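Local coordinates for pesticidal crystal protein Cry2Aa (PDB 1I5P) that kills dipteran and lepidopteran larvae by binding to midgut epithelial cells and promoting their colloid-osmotic lysis, at residues A[222-227]-A[578-583]; A[258-263]-A[585-590]; A[554-559]-A[565-570]; A[605-610]-A[620-625]. All blocks are in the same frame, centred on the assembly; numbering follows the deposited sequence.

Contact 1 (A[222-227]-A[578-583]); sequences YCINTY and DGVNDN
Ile224, inside helix 202-232, lies nearest Asp582 of the short, weakly bonded strand 581-582, their CA atoms 7.0 Å apart; of the helix residues, Ile224 makes the direct contacts. Ile224 has CG1 beside its backbone N (chi1 -64°), and the extended branch carries CD1 to the strand. This methyl lies against the strand backbone, 3.6 Å from Asn581 O, and 4.2 Å from Val580 CG1; the isoleucine and valine side chains cross at about a right angle. Beside this contact, a water gives one proton to Asn225 OD1 at 2.6 Å and the other to Asn581 O at 3.0 Å. One turn earlier in the helix, Asn221 bonds directly to Gly579 O and Asn581 N. The Asp582 carboxylate takes the backbone N-H groups of Phe516 and Gly517. Segment 578-583 is thus held to the helix by the Asn221 amide and a water, both at its backbone, with the Ile224 methyl packed against it, and the paired N-H donors would be expected to favour the buried charge of Asp582.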
loop_
_atom_site.group_PDB
_atom_site.type_symbol
_atom_site.label_atom_id
_atom_site.label_comp_id
_atom_site.label_asym_id
_atom_site.label_seq_id
_atom_site.Cartn_x
_atom_site.Cartn_y
_atom_site.Cartn_z
ATOM N N TYR A 222 -13.184 10.702 8.128
ATOM C CA TYR A 222 -12.657 12.059 8.028
ATOM C C TYR A 222 -11.425 12.109 7.127
ATOM O O TYR A 222 -11.292 13.007 6.294
ATOM C CB TYR A 222 -12.288 12.608 9.410
ATOM C CG TYR A 222 -11.578 13.944 9.337
ATOM C CD1 TYR A 222 -12.275 15.119 9.046
ATOM C CD2 TYR A 222 -10.198 14.024 9.501
ATOM C CE1 TYR A 222 -11.609 16.344 8.920
ATOM C CE2 TYR A 222 -9.523 15.236 9.375
ATOM C CZ TYR A 222 -10.227 16.389 9.086
ATOM O OH TYR A 222 -9.533 17.578 8.960
ATOM N N CYS A 223 -10.522 11.146 7.297
ATOM C CA CYS A 223 -9.306 11.094 6.484
ATOM C C CYS A 223 -9.635 10.832 5.021
ATOM O O CYS A 223 -9.120 11.502 4.127
ATOM C CB CYS A 223 -8.363 9.997 6.992
ATOM S SG CYS A 223 -7.587 10.356 8.571
ATOM N N ILE A 224 -10.493 9.848 4.787
ATOM C CA ILE A 224 -10.895 9.497 3.431
ATOM C C ILE A 224 -11.581 10.667 2.738
ATOM O O ILE A 224 -11.233 11.015 1.610
ATOM C CB ILE A 224 -11.834 8.278 3.446
ATOM C CG1 ILE A 224 -11.068 7.061 3.977
ATOM C CG2 ILE A 224 -12.382 8.010 2.037
ATOM C CD1 ILE A 224 -11.949 5.881 4.330
ATOM N N ASN A 225 -12.545 11.279 3.413
ATOM C CA ASN A 225 -13.260 12.409 2.834
ATOM C C ASN A 225 -12.337 13.595 2.543
ATOM O O ASN A 225 -12.437 14.213 1.488
ATOM C CB ASN A 225 -14.402 12.851 3.756
ATOM C CG ASN A 225 -15.488 11.789 3.895
ATOM O OD1 ASN A 225 -15.619 10.901 3.054
ATOM N ND2 ASN A 225 -16.290 11.896 4.954
ATOM N N THR A 226 -11.440 13.912 3.471
ATOM C CA THR A 226 -10.525 15.034 3.270
ATOM C C THR A 226 -9.661 14.814 2.031
ATOM O O THR A 226 -9.492 15.712 1.204
ATOM C CB THR A 226 -9.605 15.235 4.497
ATOM O OG1 THR A 226 -10.406 15.515 5.651
ATOM C CG2 THR A 226 -8.645 16.401 4.271
ATOM N N TYR A 227 -9.116 13.611 1.907
ATOM C CA TYR A 227 -8.267 13.290 0.773
ATOM C C TYR A 227 -9.041 13.262 -0.541
ATOM O O TYR A 227 -8.579 13.803 -1.544
ATOM C CB TYR A 227 -7.593 11.942 0.993
ATOM C CG TYR A 227 -6.782 11.472 -0.193
ATOM C CD1 TYR A 227 -5.509 11.978 -0.436
ATOM C CD2 TYR A 227 -7.285 10.507 -1.063
ATOM C CE1 TYR A 227 -4.751 11.532 -1.512
ATOM C CE2 TYR A 227 -6.536 10.057 -2.145
ATOM C CZ TYR A 227 -5.270 10.569 -2.361
ATOM O OH TYR A 227 -4.530 10.108 -3.425
ATOM N N ASP A 578 -19.093 -1.737 9.665
ATOM C CA ASP A 578 -18.263 -1.174 10.720
ATOM C C ASP A 578 -18.336 0.345 10.717
ATOM O O ASP A 578 -17.724 1.012 11.552
ATOM C CB ASP A 578 -16.819 -1.644 10.548
ATOM C CG ASP A 578 -16.568 -2.993 11.197
ATOM O OD1 ASP A 578 -17.459 -3.866 11.128
ATOM O OD2 ASP A 578 -15.478 -3.178 11.773
ATOM N N GLY A 579 -19.095 0.889 9.772
ATOM C CA GLY A 579 -19.259 2.328 9.693
ATOM C C GLY A 579 -18.290 3.079 8.798
ATOM O O GLY A 579 -18.480 4.264 8.555
ATOM N N VAL A 580 -17.257 2.403 8.304
ATOM C CA VAL A 580 -16.277 3.049 7.438
ATOM C C VAL A 580 -16.718 3.059 5.977
ATOM O O VAL A 580 -16.987 2.004 5.397
ATOM C CB VAL A 580 -14.909 2.332 7.508
ATOM C CG1 VAL A 580 -13.933 2.975 6.531
ATOM C CG2 VAL A 580 -14.366 2.381 8.925
ATOM N N ASN A 581 -16.789 4.246 5.381
ATOM C CA ASN A 581 -17.171 4.358 3.975
ATOM C C ASN A 581 -15.892 4.590 3.187
ATOM O O ASN A 581 -15.322 5.691 3.196
ATOM C CB ASN A 581 -18.140 5.521 3.749
ATOM C CG ASN A 581 -18.922 5.378 2.451
ATOM O OD1 ASN A 581 -18.340 5.268 1.368
ATOM N ND2 ASN A 581 -20.247 5.372 2.555
ATOM N N ASP A 582 -15.454 3.537 2.506
ATOM C CA ASP A 582 -14.223 3.555 1.726
ATOM C C ASP A 582 -14.539 3.574 0.236
ATOM O O ASP A 582 -14.837 2.538 -0.352
ATOM C CB ASP A 582 -13.405 2.300 2.050
ATOM C CG ASP A 582 -11.925 2.480 1.799
ATOM O OD1 ASP A 582 -11.557 3.342 0.974
ATOM O OD2 ASP A 582 -11.127 1.744 2.426
ATOM N N ASN A 583 -14.462 4.751 -0.371
ATOM C CA ASN A 583 -14.740 4.897 -1.796
ATOM C C ASN A 583 -16.066 4.237 -2.193
ATOM O O ASN A 583 -16.170 3.601 -3.242
ATOM C CB ASN A 583 -13.585 4.299 -2.608
ATOM C CG ASN A 583 -13.683 4.609 -4.085
ATOM O OD1 ASN A 583 -14.121 5.687 -4.474
ATOM N ND2 ASN A 583 -13.264 3.663 -4.918
HETATM O O HOH W 1 -15.947 8.494 3.986
#

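Contact 2 (A[258-263]-A[585-590]); sequences IWSLFK and ARFSDI
Lys263 and Asp589 reach for each other from opposite directions and close the tight part of the contact, a salt bridge with NZ 2.7 Å from OD2. The ammonium sits above the carboxylate plane, 49° out of it. Lys263 starts with CG between its backbone N and carbonyl carbon (chi1 74°), and a bend at chi3 brings the amine round to the acid. Neither group depends on the other alone: Asp589 OD2 is also held, more strongly, by the hydroxyl of Tyr264, OD1 by Arg548, and NZ by Asp578. Ser260 belongs to the packed side too, its CB touching the far end of the buried Phe587 ring at a slant, 3.7 Å from CZ. Looser is the approach of Lys263 NZ to the edge of that ring, near its plane and 4.2 Å from CE1; the cation-pi partner of the ring is instead Arg548, whose guanidinium also bonds Ser260 O. Here a water links the two segments, accepting from Lys263 NZ at 3.2 Å and from Asp589 N at 3.1 Å, beside the partly exposed Asp589. Segment 258-263 leaves helix 238-259 through a type I turn, Trp259 to Phe262. This is an interface of salt bridges round one phenylalanine, between the end of the helical bundle and the lectin-like beta sandwich of a delta-endotoxin.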
loop_
_atom_site.group_PDB
_atom_site.type_symbol
_atom_site.label_atom_id
_atom_site.label_comp_id
_atom_site.label_asym_id
_atom_site.label_seq_id
_atom_site.Cartn_x
_atom_site.Cartn_y
_atom_site.Cartn_z
ATOM N N ILE A 258 -4.685 0.347 9.011
ATOM C CA ILE A 258 -4.380 -0.478 10.166
ATOM C C ILE A 258 -5.398 -0.289 11.290
ATOM O O ILE A 258 -5.624 -1.209 12.076
ATOM C CB ILE A 258 -2.948 -0.214 10.705
ATOM C CG1 ILE A 258 -2.506 -1.386 11.584
ATOM C CG2 ILE A 258 -2.912 1.085 11.500
ATOM C CD1 ILE A 258 -2.335 -2.698 10.833
ATOM N N TRP A 259 -6.030 0.883 11.355
ATOM C CA TRP A 259 -7.012 1.150 12.412
ATOM C C TRP A 259 -8.157 0.141 12.450
ATOM O O TRP A 259 -8.516 -0.355 13.517
ATOM C CB TRP A 259 -7.604 2.552 12.261
ATOM C CG TRP A 259 -6.610 3.662 12.369
ATOM C CD1 TRP A 259 -5.371 3.612 12.952
ATOM C CD2 TRP A 259 -6.775 5.000 11.894
ATOM N NE1 TRP A 259 -4.756 4.839 12.863
ATOM C CE2 TRP A 259 -5.595 5.710 12.217
ATOM C CE3 TRP A 259 -7.804 5.671 11.222
ATOM C CZ2 TRP A 259 -5.417 7.055 11.893
ATOM C CZ3 TRP A 259 -7.628 7.011 10.901
ATOM C CH2 TRP A 259 -6.442 7.687 11.235
ATOM N N SER A 260 -8.729 -0.155 11.286
ATOM C CA SER A 260 -9.836 -1.094 11.217
ATOM C C SER A 260 -9.372 -2.531 11.437
ATOM O O SER A 260 -10.167 -3.465 11.338
ATOM C CB SER A 260 -10.572 -0.961 9.874
ATOM O OG SER A 260 -9.709 -1.204 8.781
ATOM N N LEU A 261 -8.081 -2.702 11.722
ATOM C CA LEU A 261 -7.529 -4.030 11.997
ATOM C C LEU A 261 -7.074 -4.106 13.453
ATOM O O LEU A 261 -6.651 -5.158 13.920
ATOM C CB LEU A 261 -6.354 -4.350 11.056
ATOM C CG LEU A 261 -6.743 -4.554 9.585
ATOM C CD1 LEU A 261 -5.501 -4.839 8.763
ATOM C CD2 LEU A 261 -7.758 -5.698 9.459
ATOM N N PHE A 262 -7.160 -2.986 14.169
ATOM C CA PHE A 262 -6.774 -2.958 15.581
ATOM C C PHE A 262 -7.649 -3.945 16.355
ATOM O O PHE A 262 -7.262 -4.449 17.409
ATOM C CB PHE A 262 -6.967 -1.557 16.174
ATOM C CG PHE A 262 -5.766 -0.646 16.038
ATOM C CD1 PHE A 262 -5.768 0.602 16.654
ATOM C CD2 PHE A 262 -4.636 -1.036 15.329
ATOM C CE1 PHE A 262 -4.664 1.447 16.571
ATOM C CE2 PHE A 262 -3.524 -0.199 15.240
ATOM C CZ PHE A 262 -3.535 1.044 15.862
ATOM N N LYS A 263 -8.837 -4.211 15.821
ATOM C CA LYS A 263 -9.783 -5.133 16.442
ATOM C C LYS A 263 -9.248 -6.568 16.420
ATOM O O LYS A 263 -9.821 -7.460 17.042
ATOM C CB LYS A 263 -11.131 -5.079 15.709
ATOM C CG LYS A 263 -11.099 -5.783 14.350
ATOM C CD LYS A 263 -12.105 -5.241 13.325
ATOM C CE LYS A 263 -13.507 -5.795 13.485
ATOM N NZ LYS A 263 -14.283 -5.579 12.225
ATOM N N ALA A 585 -17.581 1.748 -0.611
ATOM C CA ALA A 585 -17.737 0.455 0.043
ATOM C C ALA A 585 -17.915 0.612 1.552
ATOM O O ALA A 585 -17.313 1.485 2.169
ATOM C CB ALA A 585 -16.527 -0.433 -0.253
ATOM N N ARG A 586 -18.763 -0.227 2.135
ATOM C CA ARG A 586 -19.004 -0.212 3.576
ATOM C C ARG A 586 -18.723 -1.627 4.045
ATOM O O ARG A 586 -19.613 -2.480 4.075
ATOM C CB ARG A 586 -20.450 0.169 3.883
ATOM C CG ARG A 586 -20.764 1.620 3.602
ATOM C CD ARG A 586 -22.247 1.875 3.718
ATOM N NE ARG A 586 -22.712 2.694 2.611
ATOM C CZ ARG A 586 -23.974 2.756 2.210
ATOM N NH1 ARG A 586 -24.908 2.043 2.829
ATOM N NH2 ARG A 586 -24.301 3.524 1.180
ATOM N N PHE A 587 -17.471 -1.868 4.411
ATOM C CA PHE A 587 -17.053 -3.194 4.815
ATOM C C PHE A 587 -17.657 -3.746 6.092
ATOM O O PHE A 587 -18.130 -3.018 6.967
ATOM C CB PHE A 587 -15.514 -3.258 4.889
ATOM C CG PHE A 587 -14.942 -2.974 6.258
ATOM C CD1 PHE A 587 -14.944 -3.953 7.252
ATOM C CD2 PHE A 587 -14.373 -1.737 6.545
ATOM C CE1 PHE A 587 -14.387 -3.704 8.506
ATOM C CE2 PHE A 587 -13.812 -1.477 7.799
ATOM C CZ PHE A 587 -13.819 -2.463 8.778
ATOM N N SER A 588 -17.632 -5.068 6.160
ATOM C CA SER A 588 -18.093 -5.820 7.306
ATOM C C SER A 588 -17.265 -7.091 7.251
ATOM O O SER A 588 -16.989 -7.602 6.165
ATOM C CB SER A 588 -19.574 -6.164 7.190
ATOM O OG SER A 588 -20.000 -6.844 8.357
ATOM N N ASP A 589 -16.849 -7.591 8.407
ATOM C CA ASP A 589 -16.060 -8.813 8.447
ATOM C C ASP A 589 -16.985 -9.999 8.660
ATOM O O ASP A 589 -17.632 -10.113 9.695
ATOM C CB ASP A 589 -15.015 -8.738 9.563
ATOM C CG ASP A 589 -13.975 -7.668 9.306
ATOM O OD1 ASP A 589 -13.799 -7.293 8.129
ATOM O OD2 ASP A 589 -13.328 -7.211 10.272
ATOM N N ILE A 590 -17.051 -10.869 7.660
ATOM C CA ILE A 590 -17.905 -12.043 7.729
ATOM C C ILE A 590 -17.133 -13.253 8.231
ATOM O O ILE A 590 -16.131 -13.656 7.631
ATOM C CB ILE A 590 -18.482 -12.412 6.353
ATOM C CG1 ILE A 590 -18.957 -11.158 5.611
ATOM C CG2 ILE A 590 -19.614 -13.412 6.536
ATOM C CD1 ILE A 590 -20.075 -10.393 6.309
HETATM O O HOH W 2 -17.186 -6.559 11.323
#

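Contact 3 (A[554-559]-A[565-570]); sequences NSTIRV and VYTVSN
Ile557 and Val568, and likewise Val559 and Tyr566, share one face of an antiparallel pair, while Arg558 and Thr567 project from the other. The two strands run at 169° with their axes 4.6 Å apart. Within the apolar face the CB atoms of Ile557 and Val568 approach to 4.4 Å, and Val559 O lies at the edge of the tyrosine ring, near its plane. This face turns inward, onto Leu547, Ile590 and Ile592. Opposite, Arg558 and Thr567 point the same way: Arg558 CG lies 3.9 Å from Thr567 OG1, and Thr567 CG2, anti to the backbone N (chi1 -55°), sits over one face of the guanidinium. Thr556 CG2 meets Thr567 CG2 at 3.9 Å. The backbones join by two reciprocal pairs of bonds, Ile557 with Val568 and Val559 with Tyr566; Ile557 N to Val568 O is nearly straight, 172° at the hydrogen. Between them the non-hydrogen-bonded pair of Arg558 and Thr567 adds CA-H...O contacts, such as Arg558 CA to Tyr566 O at 3.3 Å. The chemistry is that of an amphipathic hairpin: short amide bonds hold its strands together, a mainly apolar side packs onto the sandwich core, and hydroxyl and guanidinium groups line the outer side.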
loop_
_atom_site.group_PDB
_atom_site.type_symbol
_atom_site.label_atom_id
_atom_site.label_comp_id
_atom_site.label_asym_id
_atom_site.label_seq_id
_atom_site.Cartn_x
_atom_site.Cartn_y
_atom_site.Cartn_z
ATOM N N ASN A 554 -28.138 -7.484 -1.386
ATOM C CA ASN A 554 -27.957 -8.855 -0.929
ATOM C C ASN A 554 -27.054 -9.668 -1.837
ATOM O O ASN A 554 -27.054 -9.505 -3.058
ATOM C CB ASN A 554 -29.298 -9.567 -0.797
ATOM C CG ASN A 554 -30.062 -9.144 0.432
ATOM O OD1 ASN A 554 -29.517 -9.100 1.533
ATOM N ND2 ASN A 554 -31.341 -8.839 0.252
ATOM N N SER A 555 -26.284 -10.545 -1.210
ATOM C CA SER A 555 -25.365 -11.410 -1.920
ATOM C C SER A 555 -25.179 -12.690 -1.117
ATOM O O SER A 555 -25.496 -12.739 0.073
ATOM C CB SER A 555 -24.021 -10.702 -2.121
ATOM O OG SER A 555 -23.509 -10.215 -0.892
ATOM N N THR A 556 -24.680 -13.731 -1.773
ATOM C CA THR A 556 -24.455 -15.003 -1.107
ATOM C C THR A 556 -23.015 -15.440 -1.329
ATOM O O THR A 556 -22.526 -15.456 -2.461
ATOM C CB THR A 556 -25.397 -16.094 -1.650
ATOM O OG1 THR A 556 -26.756 -15.684 -1.459
ATOM C CG2 THR A 556 -25.164 -17.415 -0.918
ATOM N N ILE A 557 -22.340 -15.794 -0.243
ATOM C CA ILE A 557 -20.955 -16.225 -0.325
ATOM C C ILE A 557 -20.820 -17.726 -0.100
ATOM O O ILE A 557 -21.341 -18.269 0.872
ATOM C CB ILE A 557 -20.080 -15.499 0.720
ATOM C CG1 ILE A 557 -20.227 -13.984 0.578
ATOM C CG2 ILE A 557 -18.619 -15.879 0.526
ATOM C CD1 ILE A 557 -19.492 -13.200 1.643
ATOM N N ARG A 558 -20.123 -18.391 -1.015
ATOM C CA ARG A 558 -19.884 -19.825 -0.914
ATOM C C ARG A 558 -18.380 -20.061 -0.932
ATOM O O ARG A 558 -17.712 -19.856 -1.949
ATOM C CB ARG A 558 -20.550 -20.573 -2.071
ATOM C CG ARG A 558 -22.071 -20.677 -1.947
ATOM C CD ARG A 558 -22.678 -21.416 -3.133
ATOM N NE ARG A 558 -24.097 -21.711 -2.932
ATOM C CZ ARG A 558 -25.071 -20.807 -2.953
ATOM N NH1 ARG A 558 -24.794 -19.528 -3.171
ATOM N NH2 ARG A 558 -26.327 -21.187 -2.755
ATOM N N VAL A 559 -17.851 -20.478 0.211
ATOM C CA VAL A 559 -16.427 -20.729 0.343
ATOM C C VAL A 559 -16.149 -22.224 0.375
ATOM O O VAL A 559 -16.750 -22.963 1.151
ATOM C CB VAL A 559 -15.871 -20.085 1.632
ATOM C CG1 VAL A 559 -14.381 -20.355 1.747
ATOM C CG2 VAL A 559 -16.145 -18.591 1.621
ATOM N N VAL A 565 -17.693 -26.824 2.387
ATOM C CA VAL A 565 -18.371 -25.736 1.696
ATOM C C VAL A 565 -19.147 -24.891 2.694
ATOM O O VAL A 565 -20.111 -25.361 3.294
ATOM C CB VAL A 565 -19.362 -26.265 0.641
ATOM C CG1 VAL A 565 -19.937 -25.103 -0.158
ATOM C CG2 VAL A 565 -18.667 -27.254 -0.276
ATOM N N TYR A 566 -18.720 -23.648 2.882
ATOM C CA TYR A 566 -19.406 -22.755 3.805
ATOM C C TYR A 566 -20.259 -21.779 3.010
ATOM O O TYR A 566 -19.785 -21.159 2.057
ATOM C CB TYR A 566 -18.406 -21.974 4.659
ATOM C CG TYR A 566 -17.448 -22.834 5.448
ATOM C CD1 TYR A 566 -16.291 -23.342 4.861
ATOM C CD2 TYR A 566 -17.691 -23.131 6.786
ATOM C CE1 TYR A 566 -15.394 -24.121 5.588
ATOM C CE2 TYR A 566 -16.802 -23.912 7.525
ATOM C CZ TYR A 566 -15.659 -24.400 6.920
ATOM O OH TYR A 566 -14.787 -25.170 7.650
ATOM N N THR A 567 -21.517 -21.642 3.410
ATOM C CA THR A 567 -22.429 -20.740 2.725
ATOM C C THR A 567 -22.955 -19.658 3.659
ATOM O O THR A 567 -23.527 -19.950 4.706
ATOM C CB THR A 567 -23.626 -21.512 2.136
ATOM O OG1 THR A 567 -23.146 -22.558 1.287
ATOM C CG2 THR A 567 -24.516 -20.582 1.327
ATOM N N VAL A 568 -22.741 -18.404 3.280
ATOM C CA VAL A 568 -23.220 -17.282 4.076
ATOM C C VAL A 568 -24.211 -16.514 3.219
ATOM O O VAL A 568 -23.831 -15.860 2.246
ATOM C CB VAL A 568 -22.076 -16.344 4.493
ATOM C CG1 VAL A 568 -22.617 -15.233 5.376
ATOM C CG2 VAL A 568 -21.005 -17.136 5.229
ATOM N N SER A 569 -25.485 -16.609 3.585
ATOM C CA SER A 569 -26.550 -15.948 2.840
ATOM C C SER A 569 -26.945 -14.600 3.413
ATOM O O SER A 569 -26.651 -14.283 4.562
ATOM C CB SER A 569 -27.786 -16.848 2.795
ATOM O OG SER A 569 -27.469 -18.119 2.265
ATOM N N ASN A 570 -27.626 -13.812 2.593
ATOM C CA ASN A 570 -28.096 -12.500 2.996
ATOM C C ASN A 570 -26.963 -11.596 3.455
ATOM O O ASN A 570 -27.095 -10.863 4.434
ATOM C CB ASN A 570 -29.137 -12.644 4.109
ATOM C CG ASN A 570 -30.304 -13.519 3.698
ATOM O OD1 ASN A 570 -30.905 -13.315 2.642
ATOM N ND2 ASN A 570 -30.633 -14.499 4.534
#

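Contact 4 (A[605-610]-A[620-625]); sequences LDINVT and MNIMFV
The Phe624 ring is met obliquely by Leu605, whose CD2 comes to 4.1 Å from CZ at the far end of the ring; the ring also stacks with that of Phe494, on a neighbouring strand, and packs on Ile595. Leu605 has CG anti to its backbone N (chi1 165°), which sends CD2 between two partners: besides the phenylalanine it touches Ile622 CG2 at 3.8 Å, the leucine and isoleucine side chains running antiparallel past one another. Two residues on in the first strand, Ile607 meets the same Ile622 end to end, CD1 to CD1 at 4.0 Å. Ile622 is therefore split between neighbours, its CG2 branch given to Leu605 and its CD1 branch to Ile607. All four touching residues are buried, and the contact is wholly apolar. The strand axes stay 11.5 Å apart at an angle of 139°, so side chains alone span the gap. Just before the packing residues the second strand carries a classic bulge, with two residues, Met620 and Asn621, opposite Arg548; there Asn621 OD1 accepts a weak bond from Ile622 N. Two sheets facing each other across such an aliphatic and aromatic filling form the core of the lectin-like jelly-roll sandwich of this toxin.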
loop_
_atom_site.group_PDB
_atom_site.type_symbol
_atom_site.label_atom_id
_atom_site.label_comp_id
_atom_site.label_asym_id
_atom_site.label_seq_id
_atom_site.Cartn_x
_atom_site.Cartn_y
_atom_site.Cartn_z
ATOM N N LEU A 605 -8.417 -21.953 -1.890
ATOM C CA LEU A 605 -9.542 -21.294 -1.248
ATOM C C LEU A 605 -10.415 -20.728 -2.350
ATOM O O LEU A 605 -10.010 -19.791 -3.042
ATOM C CB LEU A 605 -9.058 -20.152 -0.348
ATOM C CG LEU A 605 -10.122 -19.146 0.115
ATOM C CD1 LEU A 605 -11.145 -19.839 1.003
ATOM C CD2 LEU A 605 -9.454 -17.998 0.865
ATOM N N ASP A 606 -11.599 -21.299 -2.532
ATOM C CA ASP A 606 -12.505 -20.814 -3.565
ATOM C C ASP A 606 -13.603 -19.961 -2.958
ATOM O O ASP A 606 -14.317 -20.391 -2.056
ATOM C CB ASP A 606 -13.120 -21.981 -4.342
ATOM C CG ASP A 606 -12.094 -22.752 -5.143
ATOM O OD1 ASP A 606 -11.196 -22.113 -5.731
ATOM O OD2 ASP A 606 -12.190 -23.999 -5.193
ATOM N N ILE A 607 -13.707 -18.735 -3.450
ATOM C CA ILE A 607 -14.717 -17.805 -2.975
ATOM C C ILE A 607 -15.700 -17.519 -4.108
ATOM O O ILE A 607 -15.367 -16.832 -5.076
ATOM C CB ILE A 607 -14.070 -16.486 -2.494
ATOM C CG1 ILE A 607 -13.051 -16.785 -1.384
ATOM C CG2 ILE A 607 -15.136 -15.540 -1.982
ATOM C CD1 ILE A 607 -12.356 -15.554 -0.804
ATOM N N ASN A 608 -16.905 -18.067 -3.987
ATOM C CA ASN A 608 -17.939 -17.878 -4.993
ATOM C C ASN A 608 -18.998 -16.907 -4.498
ATOM O O ASN A 608 -19.513 -17.038 -3.389
ATOM C CB ASN A 608 -18.575 -19.220 -5.360
ATOM C CG ASN A 608 -19.785 -19.065 -6.265
ATOM O OD1 ASN A 608 -20.899 -18.824 -5.799
ATOM N ND2 ASN A 608 -19.568 -19.190 -7.566
ATOM N N VAL A 609 -19.322 -15.928 -5.331
ATOM C CA VAL A 609 -20.299 -14.929 -4.948
ATOM C C VAL A 609 -21.517 -14.888 -5.853
ATOM O O VAL A 609 -21.408 -14.862 -7.081
ATOM C CB VAL A 609 -19.661 -13.521 -4.906
ATOM C CG1 VAL A 609 -20.720 -12.479 -4.562
ATOM C CG2 VAL A 609 -18.537 -13.492 -3.879
ATOM N N THR A 610 -22.680 -14.889 -5.216
ATOM C CA THR A 610 -23.953 -14.822 -5.909
ATOM C C THR A 610 -24.471 -13.414 -5.667
ATOM O O THR A 610 -24.623 -13.002 -4.518
ATOM C CB THR A 610 -24.962 -15.827 -5.317
ATOM O OG1 THR A 610 -24.441 -17.155 -5.439
ATOM C CG2 THR A 610 -26.294 -15.737 -6.044
ATOM N N MET A 620 -12.993 -7.354 -0.245
ATOM C CA MET A 620 -11.951 -6.447 0.232
ATOM C C MET A 620 -10.712 -7.035 0.899
ATOM O O MET A 620 -9.599 -6.556 0.662
ATOM C CB MET A 620 -12.600 -5.403 1.135
ATOM C CG MET A 620 -13.686 -4.621 0.402
ATOM S SD MET A 620 -14.674 -3.603 1.483
ATOM C CE MET A 620 -13.505 -2.266 1.781
ATOM N N ASN A 621 -10.890 -8.044 1.748
ATOM C CA ASN A 621 -9.746 -8.675 2.395
ATOM C C ASN A 621 -10.062 -10.101 2.811
ATOM O O ASN A 621 -11.213 -10.455 3.071
ATOM C CB ASN A 621 -9.286 -7.888 3.629
ATOM C CG ASN A 621 -7.774 -8.010 3.873
ATOM O OD1 ASN A 621 -7.116 -8.926 3.368
ATOM N ND2 ASN A 621 -7.223 -7.080 4.654
ATOM N N ILE A 622 -9.014 -10.910 2.867
ATOM C CA ILE A 622 -9.125 -12.303 3.259
ATOM C C ILE A 622 -8.209 -12.426 4.462
ATOM O O ILE A 622 -6.997 -12.236 4.349
ATOM C CB ILE A 622 -8.630 -13.235 2.122
ATOM C CG1 ILE A 622 -9.474 -13.011 0.864
ATOM C CG2 ILE A 622 -8.708 -14.696 2.561
ATOM C CD1 ILE A 622 -8.860 -13.604 -0.406
ATOM N N MET A 623 -8.774 -12.732 5.619
ATOM C CA MET A 623 -7.941 -12.845 6.803
ATOM C C MET A 623 -8.160 -14.092 7.632
ATOM O O MET A 623 -9.292 -14.445 7.970
ATOM C CB MET A 623 -8.103 -11.611 7.691
ATOM C CG MET A 623 -9.525 -11.189 7.885
ATOM S SD MET A 623 -9.916 -9.754 6.888
ATOM C CE MET A 623 -11.235 -9.068 7.884
ATOM N N PHE A 624 -7.051 -14.761 7.937
ATOM C CA PHE A 624 -7.061 -15.967 8.751
ATOM C C PHE A 624 -6.626 -15.535 10.143
ATOM O O PHE A 624 -5.535 -14.985 10.327
ATOM C CB PHE A 624 -6.095 -17.010 8.189
ATOM C CG PHE A 624 -6.440 -17.463 6.801
ATOM C CD1 PHE A 624 -6.126 -16.675 5.705
ATOM C CD2 PHE A 624 -7.110 -18.664 6.593
ATOM C CE1 PHE A 624 -6.471 -17.073 4.417
ATOM C CE2 PHE A 624 -7.464 -19.072 5.299
ATOM C CZ PHE A 624 -7.141 -18.270 4.215
ATOM N N VAL A 625 -7.492 -15.780 11.116
ATOM C CA VAL A 625 -7.225 -15.387 12.487
ATOM C C VAL A 625 -7.214 -16.607 13.406
ATOM O O VAL A 625 -8.029 -17.516 13.247
ATOM C CB VAL A 625 -8.310 -14.386 12.955
ATOM C CG1 VAL A 625 -8.006 -13.887 14.354
ATOM C CG2 VAL A 625 -8.385 -13.223 11.961
#

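Overall arrangement
The four contacts form a path from the helical bundle through the beta sandwich. Contacts 1 and 2, with centres 12 Å apart, both join bundle to sandwich; their strands 581-582 and 585-597 are sheet neighbours, and on the bundle side Cys223 SG packs 3.9 Å from Trp259 CH2. Contact 2 leads on to contact 4, about 14 Å away between centres, where Phe587 CB packs 3.5 Å from Met620 SD, and to contact 3 through Ile590 and Val568. Contacts 3 and 4 lie 10 Å apart between centres: strand 555-561 is the sheet neighbour of strand 602-610, with Arg558 N probably bonded to Asn608 O. Contact 3 is farthest out, its centre about 27 Å from that of contact 1.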